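Local structure of cytidylyltransferase (Leptospira borgpetersenii serovar Hardjo-bovis, 6OEW) at residues V173-V176 with E177-E181. The protein probably acts as a nucleotidyltransferase that binds a divalent metal ion such as magnesium. Residues are numbered along the deposited sequence; the frame is centred on the assembly and turned at random.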
loop_
_atom_site.group_PDB
_atom_site.type_symbol
_atom_site.label_atom_id
_atom_site.label_comp_id
_atom_site.label_asym_id
_atom_site.label_seq_id
_atom_site.Cartn_x
_atom_site.Cartn_y
_atom_site.Cartn_z
ATOM N N VAL A 173 0.885 7.961 -9.937
ATOM C CA VAL A 173 -0.018 7.347 -10.909
ATOM C C VAL A 173 -0.993 8.271 -11.638
ATOM O O VAL A 173 -1.534 7.822 -12.655
ATOM C CB VAL A 173 -0.836 6.233 -10.242
ATOM C CG1 VAL A 173 0.076 5.203 -9.641
ATOM C CG2 VAL A 173 -1.803 6.847 -9.220
ATOM N N PRO A 174 -1.275 9.524 -11.209
ATOM C CA PRO A 174 -2.400 10.249 -11.834
ATOM C C PRO A 174 -2.348 10.328 -13.348
ATOM O O PRO A 174 -3.397 10.239 -13.996
ATOM C CB PRO A 174 -2.293 11.653 -11.216
ATOM C CG PRO A 174 -1.724 11.418 -9.925
ATOM C CD PRO A 174 -0.706 10.354 -10.124
ATOM N N TYR A 175 -1.167 10.518 -13.933
ATOM C CA TYR A 175 -1.104 10.593 -15.387
ATOM C C TYR A 175 -1.538 9.274 -16.023
ATOM O O TYR A 175 -2.168 9.278 -17.087
ATOM C CB TYR A 175 0.299 10.979 -15.852
ATOM C CG TYR A 175 0.399 11.181 -17.351
ATOM C CD1 TYR A 175 0.239 12.438 -17.915
ATOM C CD2 TYR A 175 0.629 10.098 -18.210
ATOM C CE1 TYR A 175 0.326 12.633 -19.289
ATOM C CE2 TYR A 175 0.711 10.285 -19.586
ATOM C CZ TYR A 175 0.558 11.541 -20.114
ATOM O OH TYR A 175 0.640 11.718 -21.469
ATOM N N VAL A 176 -1.218 8.137 -15.389
ATOM C CA VAL A 176 -1.650 6.843 -15.932
ATOM C C VAL A 176 -3.166 6.739 -15.874
ATOM O O VAL A 176 -3.827 6.414 -16.868
ATOM C CB VAL A 176 -0.985 5.674 -15.184
ATOM C CG1 VAL A 176 -1.629 4.327 -15.618
ATOM C CG2 VAL A 176 0.505 5.635 -15.455
ATOM N N GLU A 177 -3.738 7.065 -14.716
ATOM C CA GLU A 177 -5.174 6.919 -14.506
ATOM C C GLU A 177 -5.994 7.790 -15.450
ATOM O O GLU A 177 -7.089 7.394 -15.856
ATOM C CB GLU A 177 -5.507 7.243 -13.046
ATOM C CG GLU A 177 -4.836 6.279 -12.080
ATOM C CD GLU A 177 -5.474 6.287 -10.715
ATOM O OE1 GLU A 177 -5.884 7.377 -10.278
ATOM O OE2 GLU A 177 -5.564 5.202 -10.082
ATOM N N GLU A 178 -5.502 8.972 -15.801
ATOM C CA GLU A 178 -6.255 9.856 -16.681
ATOM C C GLU A 178 -5.879 9.699 -18.148
ATOM O O GLU A 178 -6.447 10.395 -18.995
ATOM C CB GLU A 178 -6.070 11.308 -16.244
ATOM C CG GLU A 178 -6.427 11.561 -14.797
ATOM C CD GLU A 178 -7.882 11.252 -14.490
ATOM O OE1 GLU A 178 -8.766 11.816 -15.174
ATOM O OE2 GLU A 178 -8.139 10.439 -13.571
ATOM N N ASN A 179 -4.948 8.804 -18.470
ATOM C CA ASN A 179 -4.560 8.535 -19.853
ATOM C C ASN A 179 -4.375 7.029 -20.050
ATOM O O ASN A 179 -3.365 6.571 -20.586
ATOM C CB ASN A 179 -3.281 9.287 -20.227
ATOM C CG ASN A 179 -3.415 10.796 -20.056
ATOM O OD1 ASN A 179 -3.972 11.483 -20.916
ATOM N ND2 ASN A 179 -2.902 11.319 -18.941
ATOM N N THR A 180 -5.363 6.238 -19.611
ATOM C CA THR A 180 -5.178 4.783 -19.584
ATOM C C THR A 180 -4.907 4.225 -20.971
ATOM O O THR A 180 -4.136 3.266 -21.123
ATOM C CB THR A 180 -6.401 4.087 -18.986
ATOM O OG1 THR A 180 -7.560 4.412 -19.768
ATOM C CG2 THR A 180 -6.603 4.490 -17.529
ATOM N N GLU A 181 -5.529 4.806 -22.000
ATOM C CA GLU A 181 -5.357 4.265 -23.344
ATOM C C GLU A 181 -3.946 4.479 -23.880
ATOM O O GLU A 181 -3.627 3.968 -24.955
ATOM C CB GLU A 181 -6.400 4.864 -24.298
ATOM C CG GLU A 181 -6.131 6.294 -24.763
ATOM C CD GLU A 181 -6.293 7.335 -23.657
ATOM O OE1 GLU A 181 -6.949 7.039 -22.636
ATOM O OE2 GLU A 181 -5.756 8.451 -23.813
#
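E177 closes a helical turn onto V173: E177 N donates to V173 O at 3.1 Å with an N-H...O angle of 164°. With CG beside the backbone N (chi1 -63°) and an extended chain beyond it, E177 runs back over the preceding turn, where E177 CD lies 4.0 Å from V173 CG2. E178 N repeats the i to i-4 bond to P174 O at 3.0 Å. N179 N bonds V176 O, three residues back, at 3.1 Å, with the donor above the carbonyl plane. The side-chain N179 ND2 binds Y175 O at 2.9 Å, in the carbonyl plane and on a lone pair. That bond is consistent with holding the amide over the Y175 ring, N179 ND2 standing 3.4 Å above the ring centre with the planes 32° apart. T180 follows with T180 CG2 3.4 Å from V176 O. Beyond the turn, V173 and V176 touch F133 of strand 133-135. An i-3 backbone bond, together with an asparagine amide taking a last-turn carbonyl, is characteristic of the C-terminal turn of a helix, here the short helix around 174-178 leading toward edge strand 185-187 of the GT-A-type sheet.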